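Long-range contacts in lipoate-protein ligase, putative (Streptococcus pneumoniae, PDB 1VQZ), which is a putative member of the lipoate-protein ligase family, pairing a lipoyl protein ligase A/B-type domain with a smaller C-terminal domain: residues A[95-99]-A[110-114]; A[115-120]-A[212-217]. One frame throughout, in Å; residues are numbered along the deposited sequence.

Both contacts engage the helix 110-123, contact 1 through its first turn and contact 2 through the turns that follow, and their centres lie about 11 Å apart. Contact 1 sets this helix on strand 93-101 of the large mixed sheet; all four touching residues are buried, and the chemistry across it is aromatic and aliphatic without a hydrogen bond. Contact 2 sets the same helix against helix 206-220, farther from the centre of the chain and only partly buried, where a tyrosine hydroxyl and an asparagine amide add a polar bond to apolar packing. The two meet directly, Phe113 CZ lying 4.0 Å from Leu213 CD1.

Contact 1: residues A[95-99]-A[110-114]; sequences NYTII and FKSFS
Tyr96 meets Phe113 with the face of its ring and Phe110 with its phenol end, the three forming an aromatic cluster that seats the start of helix 110-123 on a face of the large eight-stranded mixed sheet, in the lipoyl protein ligase A/B-type domain. Strand and helix segments run obliquely, closer to antiparallel than parallel, with axes approaching to 9.5 Å; no hydrogen bond crosses the gap, which is bridged mainly by side chains. Phe113 makes an offset stack with Tyr96: the ring centroids are 4.9 Å apart and the planes 30° apart, and CE2 of Phe113 stands over one face of the Tyr96 ring, toward its rim and 3.6 Å from CG. Phe110 approaches the phenol end instead; its plane is tilted by only 20°, but the rings have slid so far that they barely overlap, and its CE1 lies 3.1 Å from Tyr96 OH. That hydroxyl is hydrogen-bonded to Asn146 OD1 of strand 141-151, so a buried polar atom is satisfied beside the CD1 and CE1 carbons of Phe110. Tyr96 reaches both rings with CG lodged between its backbone N and carbonyl carbon (chi1 65°). Phe113 also meets Phe44 of the adjacent strand 42-47. Two residues along from Tyr96, Ile98 presses its terminal methyl against the root of Phe113, with CD1 3.3 Å from CB and 3.7 Å from CG.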
ATOM      1  N   ASN A  95       0.726 -11.703  -3.643  1.00 29.46           N
ATOM      2  CA  ASN A  95       0.197 -10.366  -3.938  1.00 29.44           C
ATOM      3  C   ASN A  95      -0.924 -10.464  -4.955  1.00 26.74           C
ATOM      4  O   ASN A  95      -0.867 -11.269  -5.875  1.00 29.77           O
ATOM      5  CB  ASN A  95       1.351  -9.460  -4.462  1.00 28.27           C
ATOM      6  CG  ASN A  95       2.451  -9.257  -3.404  1.00 31.57           C
ATOM      7  OD1 ASN A  95       3.614  -9.676  -3.565  1.00 38.83           O
ATOM      8  ND2 ASN A  95       2.060  -8.704  -2.296  1.00 29.47           N
ATOM      9  N   TYR A  96      -1.939  -9.628  -4.795  1.00 28.40           N
ATOM     10  CA  TYR A  96      -3.026  -9.530  -5.763  1.00 28.99           C
ATOM     11  C   TYR A  96      -3.158  -8.075  -6.162  1.00 31.11           C
ATOM     12  O   TYR A  96      -2.872  -7.146  -5.349  1.00 28.30           O
ATOM     13  CB  TYR A  96      -4.381 -10.078  -5.222  1.00 26.71           C
ATOM     14  CG  TYR A  96      -4.948  -9.291  -4.059  1.00 31.55           C
ATOM     15  CD1 TYR A  96      -4.614  -9.598  -2.734  1.00 30.06           C
ATOM     16  CD2 TYR A  96      -5.788  -8.202  -4.296  1.00 32.90           C
ATOM     17  CE1 TYR A  96      -5.121  -8.831  -1.679  1.00 27.81           C
ATOM     18  CE2 TYR A  96      -6.279  -7.441  -3.275  1.00 37.09           C
ATOM     19  CZ  TYR A  96      -5.955  -7.743  -1.972  1.00 35.20           C
ATOM     20  OH  TYR A  96      -6.508  -6.942  -0.999  1.00 34.04           O
ATOM     21  N   THR A  97      -3.629  -7.878  -7.398  1.00 29.58           N
ATOM     22  CA  THR A  97      -3.901  -6.545  -7.950  1.00 29.21           C
ATOM     23  C   THR A  97      -5.228  -6.540  -8.709  1.00 30.07           C
ATOM     24  O   THR A  97      -5.416  -7.336  -9.599  1.00 27.89           O
ATOM     25  CB  THR A  97      -2.820  -6.191  -8.939  1.00 32.73           C
ATOM     26  OG1 THR A  97      -1.561  -6.245  -8.276  1.00 31.18           O
ATOM     27  CG2 THR A  97      -3.032  -4.853  -9.529  1.00 29.16           C
ATOM     28  N   ILE A  98      -6.139  -5.651  -8.329  1.00 30.60           N
ATOM     29  CA  ILE A  98      -7.444  -5.477  -8.972  1.00 28.75           C
ATOM     30  C   ILE A  98      -7.543  -4.014  -9.409  1.00 28.03           C
ATOM     31  O   ILE A  98      -7.708  -3.139  -8.588  1.00 29.16           O
ATOM     32  CB  ILE A  98      -8.567  -5.777  -7.990  1.00 29.66           C
ATOM     33  CG1 ILE A  98      -8.319  -7.133  -7.318  1.00 35.22           C
ATOM     34  CG2 ILE A  98      -9.944  -5.780  -8.667  1.00 27.89           C
ATOM     35  CD1 ILE A  98      -9.135  -7.293  -6.068  1.00 38.90           C
ATOM     36  N   ILE A  99      -7.471  -3.783 -10.712  1.00 25.25           N
ATOM     37  CA  ILE A  99      -7.586  -2.460 -11.322  1.00 25.88           C
ATOM     38  C   ILE A  99      -8.850  -2.302 -12.116  1.00 28.93           C
ATOM     39  O   ILE A  99      -9.260  -3.214 -12.874  1.00 27.43           O
ATOM     40  CB  ILE A  99      -6.400  -2.228 -12.248  1.00 26.00           C
ATOM     41  CG1 ILE A  99      -5.100  -2.168 -11.427  1.00 24.36           C
ATOM     42  CG2 ILE A  99      -6.585  -0.973 -13.081  1.00 27.06           C
ATOM     43  CD1 ILE A  99      -3.894  -2.667 -12.190  1.00 29.16           C
ATOM     44  N   PHE A 110     -12.009  -5.156  -4.380  1.00 34.00           N
ATOM     45  CA  PHE A 110     -11.661  -6.136  -3.361  1.00 37.44           C
ATOM     46  C   PHE A 110     -12.864  -6.968  -3.004  1.00 37.09           C
ATOM     47  O   PHE A 110     -12.785  -8.196  -2.977  1.00 37.09           O
ATOM     48  CB  PHE A 110     -11.121  -5.469  -2.083  1.00 38.36           C
ATOM     49  CG  PHE A 110     -10.629  -6.460  -1.051  1.00 40.33           C
ATOM     50  CD1 PHE A 110      -9.664  -7.399  -1.379  1.00 42.12           C
ATOM     51  CD2 PHE A 110     -11.138  -6.457   0.238  1.00 44.31           C
ATOM     52  CE1 PHE A 110      -9.215  -8.313  -0.450  1.00 41.60           C
ATOM     53  CE2 PHE A 110     -10.692  -7.370   1.181  1.00 48.10           C
ATOM     54  CZ  PHE A 110      -9.722  -8.292   0.843  1.00 40.10           C
ATOM     55  N   LYS A 111     -13.966  -6.290  -2.709  1.00 38.75           N
ATOM     56  CA  LYS A 111     -15.230  -6.967  -2.410  1.00 40.90           C
ATOM     57  C   LYS A 111     -15.561  -8.041  -3.434  1.00 41.02           C
ATOM     58  O   LYS A 111     -15.974  -9.123  -3.072  1.00 43.65           O
ATOM     59  CB  LYS A 111     -16.381  -5.969  -2.372  1.00 41.76           C
ATOM     60  CG  LYS A 111     -16.284  -4.975  -1.226  1.00 49.34           C
ATOM     61  N   SER A 112     -15.392  -7.751  -4.718  1.00 39.17           N
ATOM     62  CA  SER A 112     -15.746  -8.732  -5.723  1.00 39.02           C
ATOM     63  C   SER A 112     -14.743  -9.895  -5.802  1.00 37.64           C
ATOM     64  O   SER A 112     -15.130 -11.010  -6.113  1.00 37.26           O
ATOM     65  CB  SER A 112     -15.998  -8.071  -7.093  1.00 40.70           C
ATOM     66  OG  SER A 112     -14.905  -7.364  -7.596  1.00 36.35           O
ATOM     67  N   PHE A 113     -13.471  -9.626  -5.506  1.00 36.72           N
ATOM     68  CA  PHE A 113     -12.400 -10.658  -5.450  1.00 35.03           C
ATOM     69  C   PHE A 113     -12.573 -11.585  -4.253  1.00 34.55           C
ATOM     70  O   PHE A 113     -12.223 -12.773  -4.288  1.00 34.65           O
ATOM     71  CB  PHE A 113     -11.053  -9.932  -5.380  1.00 33.61           C
ATOM     72  CG  PHE A 113      -9.837 -10.822  -5.184  1.00 35.17           C
ATOM     73  CD1 PHE A 113      -9.485 -11.777  -6.115  1.00 34.74           C
ATOM     74  CD2 PHE A 113      -9.014 -10.654  -4.051  1.00 34.03           C
ATOM     75  CE1 PHE A 113      -8.312 -12.563  -5.943  1.00 33.32           C
ATOM     76  CE2 PHE A 113      -7.861 -11.424  -3.856  1.00 38.20           C
ATOM     77  CZ  PHE A 113      -7.491 -12.382  -4.800  1.00 34.01           C
ATOM     78  N   SER A 114     -13.161 -11.032  -3.204  1.00 34.69           N
ATOM     79  CA  SER A 114     -13.243 -11.703  -1.919  1.00 36.45           C
ATOM     80  C   SER A 114     -14.077 -12.993  -2.011  1.00 35.98           C
ATOM     81  O   SER A 114     -13.801 -13.956  -1.323  1.00 33.34           O
ATOM     82  CB  SER A 114     -13.853 -10.733  -0.905  1.00 38.06           C
ATOM     83  OG  SER A 114     -15.276 -10.695  -1.043  1.00 41.10           O
TER

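Contact 2: residues A[115-120]-A[212-217]. With EDO (1,2-ethanediol), chain E.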
ATOM      1  N   THR A 115     -15.104 -12.999  -2.865  1.00 37.60           N
ATOM      2  CA  THR A 115     -15.916 -14.188  -3.058  1.00 37.32           C
ATOM      3  C   THR A 115     -15.113 -15.332  -3.682  1.00 36.85           C
ATOM      4  O   THR A 115     -15.132 -16.455  -3.138  1.00 38.29           O
ATOM      5  CB  THR A 115     -17.247 -13.896  -3.820  1.00 36.00           C
ATOM      6  OG1 THR A 115     -18.185 -13.351  -2.886  1.00 36.10           O
ATOM      7  CG2 THR A 115     -17.847 -15.162  -4.389  1.00 39.73           C
ATOM      8  N   PRO A 116     -14.452 -15.071  -4.827  1.00 35.75           N
ATOM      9  CA  PRO A 116     -13.470 -16.010  -5.378  1.00 34.29           C
ATOM     10  C   PRO A 116     -12.449 -16.537  -4.354  1.00 33.32           C
ATOM     11  O   PRO A 116     -12.205 -17.752  -4.326  1.00 31.15           O
ATOM     12  CB  PRO A 116     -12.797 -15.207  -6.487  1.00 35.65           C
ATOM     13  CG  PRO A 116     -13.832 -14.267  -6.940  1.00 37.23           C
ATOM     14  CD  PRO A 116     -14.618 -13.895  -5.712  1.00 36.37           C
ATOM     15  N   VAL A 117     -11.907 -15.674  -3.492  1.00 33.10           N
ATOM     16  CA  VAL A 117     -10.996 -16.173  -2.446  1.00 32.92           C
ATOM     17  C   VAL A 117     -11.726 -17.121  -1.497  1.00 33.20           C
ATOM     18  O   VAL A 117     -11.250 -18.222  -1.290  1.00 31.02           O
ATOM     19  CB  VAL A 117     -10.295 -15.062  -1.689  1.00 33.47           C
ATOM     20  CG1 VAL A 117      -9.329 -15.634  -0.647  1.00 31.59           C
ATOM     21  CG2 VAL A 117      -9.512 -14.180  -2.678  1.00 37.08           C
ATOM     22  N   ILE A 118     -12.902 -16.708  -0.997  1.00 34.14           N
ATOM     23  CA  ILE A 118     -13.686 -17.469   0.003  1.00 32.11           C
ATOM     24  C   ILE A 118     -14.038 -18.834  -0.539  1.00 33.86           C
ATOM     25  O   ILE A 118     -13.987 -19.847   0.184  1.00 35.60           O
ATOM     26  CB  ILE A 118     -15.026 -16.741   0.394  1.00 32.24           C
ATOM     27  CG1 ILE A 118     -14.800 -15.416   1.139  1.00 37.27           C
ATOM     28  CG2 ILE A 118     -15.945 -17.636   1.241  1.00 35.50           C
ATOM     29  CD1 ILE A 118     -13.644 -15.392   2.084  1.00 48.66           C
ATOM     30  N   ASN A 119     -14.431 -18.848  -1.803  1.00 34.34           N
ATOM     31  CA  ASN A 119     -14.895 -20.046  -2.467  1.00 35.47           C
ATOM     32  C   ASN A 119     -13.757 -21.012  -2.811  1.00 37.66           C
ATOM     33  O   ASN A 119     -13.900 -22.222  -2.588  1.00 38.30           O
ATOM     34  CB  ASN A 119     -15.689 -19.678  -3.719  1.00 35.09           C
ATOM     35  CG  ASN A 119     -17.104 -19.144  -3.401  1.00 36.86           C
ATOM     36  OD1 ASN A 119     -17.593 -19.245  -2.273  1.00 36.99           O
ATOM     37  ND2 ASN A 119     -17.758 -18.587  -4.408  1.00 39.75           N
ATOM     38  N   THR A 120     -12.661 -20.483  -3.357  1.00 35.81           N
ATOM     39  CA  THR A 120     -11.391 -21.239  -3.528  1.00 36.07           C
ATOM     40  C   THR A 120     -11.034 -21.934  -2.199  1.00 35.60           C
ATOM     41  O   THR A 120     -10.853 -23.148  -2.161  1.00 36.16           O
ATOM     42  CB  THR A 120     -10.220 -20.323  -4.009  1.00 39.62           C
ATOM     43  OG1 THR A 120     -10.563 -19.681  -5.248  1.00 38.95           O
ATOM     44  CG2 THR A 120      -8.884 -21.104  -4.213  1.00 35.59           C
ATOM     45  N   LEU A 212      -5.158 -21.922  -8.576  1.00 30.23           N
ATOM     46  CA  LEU A 212      -6.582 -22.179  -8.258  1.00 27.82           C
ATOM     47  C   LEU A 212      -7.368 -20.887  -8.213  1.00 27.71           C
ATOM     48  O   LEU A 212      -8.478 -20.814  -8.703  1.00 27.36           O
ATOM     49  CB  LEU A 212      -6.745 -22.887  -6.916  1.00 29.34           C
ATOM     50  CG  LEU A 212      -6.507 -24.382  -6.862  1.00 24.53           C
ATOM     51  CD1 LEU A 212      -6.308 -24.874  -5.373  1.00 30.44           C
ATOM     52  CD2 LEU A 212      -7.582 -25.196  -7.538  1.00 29.35           C
ATOM     53  N   LEU A 213      -6.789 -19.843  -7.635  1.00 27.91           N
ATOM     54  CA  LEU A 213      -7.454 -18.529  -7.646  1.00 28.68           C
ATOM     55  C   LEU A 213      -7.679 -17.992  -9.061  1.00 27.13           C
ATOM     56  O   LEU A 213      -8.770 -17.511  -9.378  1.00 27.80           O
ATOM     57  CB  LEU A 213      -6.657 -17.495  -6.863  1.00 25.23           C
ATOM     58  CG  LEU A 213      -6.861 -17.341  -5.389  1.00 35.29           C
ATOM     59  CD1 LEU A 213      -6.041 -16.126  -4.958  1.00 38.27           C
ATOM     60  CD2 LEU A 213      -8.364 -17.162  -5.056  1.00 36.03           C
ATOM     61  N   LEU A 214      -6.645 -18.055  -9.891  1.00 29.37           N
ATOM     62  CA  LEU A 214      -6.746 -17.578 -11.267  1.00 30.15           C
ATOM     63  C   LEU A 214      -7.781 -18.429 -11.976  1.00 26.53           C
ATOM     64  O   LEU A 214      -8.659 -17.886 -12.672  1.00 31.14           O
ATOM     65  CB  LEU A 214      -5.391 -17.634 -11.994  1.00 33.25           C
ATOM     66  CG  LEU A 214      -5.425 -17.106 -13.442  1.00 35.97           C
ATOM     67  CD1 LEU A 214      -5.784 -15.610 -13.467  1.00 40.97           C
ATOM     68  CD2 LEU A 214      -4.111 -17.314 -14.190  1.00 34.62           C
ATOM     69  N   GLU A 215      -7.717 -19.746 -11.797  1.00 26.60           N
ATOM     70  CA  GLU A 215      -8.724 -20.645 -12.427  1.00 28.69           C
ATOM     71  C   GLU A 215     -10.148 -20.254 -11.977  1.00 29.09           C
ATOM     72  O   GLU A 215     -11.094 -20.179 -12.788  1.00 27.77           O
ATOM     73  CB  GLU A 215      -8.435 -22.141 -12.142  1.00 30.05           C
ATOM     74  CG  GLU A 215      -7.449 -22.820 -13.144  1.00 35.92           C
ATOM     75  CD  GLU A 215      -7.892 -22.736 -14.659  1.00 57.72           C
ATOM     76  OE1 GLU A 215      -9.020 -23.215 -14.991  1.00 45.87           O
ATOM     77  OE2 GLU A 215      -7.110 -22.197 -15.505  1.00 63.31           O
ATOM     78  N   TYR A 216     -10.313 -19.957 -10.690  1.00 25.92           N
ATOM     79  CA  TYR A 216     -11.601 -19.444 -10.257  1.00 26.98           C
ATOM     80  C   TYR A 216     -12.012 -18.155 -10.965  1.00 24.75           C
ATOM     81  O   TYR A 216     -13.184 -18.010 -11.377  1.00 26.40           O
ATOM     82  CB  TYR A 216     -11.639 -19.218  -8.747  1.00 28.14           C
ATOM     83  CG  TYR A 216     -13.048 -19.018  -8.238  1.00 34.18           C
ATOM     84  CD1 TYR A 216     -13.690 -17.779  -8.365  1.00 41.23           C
ATOM     85  CD2 TYR A 216     -13.761 -20.070  -7.675  1.00 38.15           C
ATOM     86  CE1 TYR A 216     -15.006 -17.589  -7.915  1.00 41.63           C
ATOM     87  CE2 TYR A 216     -15.087 -19.881  -7.214  1.00 40.80           C
ATOM     88  CZ  TYR A 216     -15.692 -18.638  -7.344  1.00 27.22           C
ATOM     89  OH  TYR A 216     -16.966 -18.451  -6.874  1.00 40.30           O
HETATM   90  N   MSE A 217     -11.068 -17.221 -11.103  1.00 28.01           N
HETATM   91  CA  MSE A 217     -11.375 -15.912 -11.696  1.00 30.31           C
HETATM   92  C   MSE A 217     -11.863 -16.084 -13.126  1.00 27.71           C
HETATM   93  O   MSE A 217     -12.854 -15.447 -13.542  1.00 24.75           O
HETATM   94  CB  MSE A 217     -10.169 -14.974 -11.606  1.00 31.60           C
HETATM   95  CG  MSE A 217      -9.995 -14.400 -10.180  1.00 31.71           C
HETATM   96 SE   MSE A 217     -11.447 -13.094  -9.628  1.00 46.06          SE
HETATM   97  CE  MSE A 217     -10.927 -11.606 -10.758  1.00 42.63           C
TER
HETATM   98  C1  EDO E 403      -3.742 -20.876 -14.176  1.00 59.78           C
HETATM   99  O1  EDO E 403      -4.479 -21.996 -13.714  1.00 61.29           O
HETATM  100  C2  EDO E 403      -2.662 -21.324 -15.149  1.00 60.40           C
HETATM  101  O2  EDO E 403      -2.119 -20.168 -15.829  1.00 62.03           O
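The carbonyl oxygen of Pro116, which lies over the centre of one face of the Tyr216 ring, is gripped twice by Thr120: the backbone N donates from 2.9 Å, as in a regular helical turn, and OG1 donates from 2.7 Å. These donors reach Pro116 O from opposite faces of the carbonyl plane, OG1 coming from above it, off any lone-pair direction. The stacking on Tyr216 places this carbonyl oxygen, which accepts two hydrogen bonds, against the interface. Tyr216 is the knob of the contact, its ring set among Thr115, Pro116, Asn119 and Thr120. With CG trans to the backbone N (chi1 -166°), this torsion lays the ring among the residues of helix 110-123, crossing the proline ring at about a right angle; its CD1 comes to 3.3 Å from Pro116 CB. At the far end of the ring, Asn119 ND2 donates to Tyr216 OH over 2.6 Å. The bond is nearly straight, at 167° on the hydrogen, and the hydroxyl oxygen lies almost in the amide plane, although amide and ring planes are turned 54° apart. Flanking the knob, Leu213 uses one branch, CD2, which is 3.3 Å from Thr120 OG1 and also packs against Val117. Selenomethionine Met217, bent at its second and third torsions, brings SE to 3.8 Å from Pro116 CG. Away from this interface, 1,2-ethanediol, probably from the crystallisation liquor, hydrogen-bonds to Glu215 OE2. Leu213 and Met217 also touch strand 42-47, as expected of a helix layered on a sheet. The segments cross steeply with axes 9.6 Å apart: knob-into-hole packing between two neighbouring helices of the alpha/beta ligase domain.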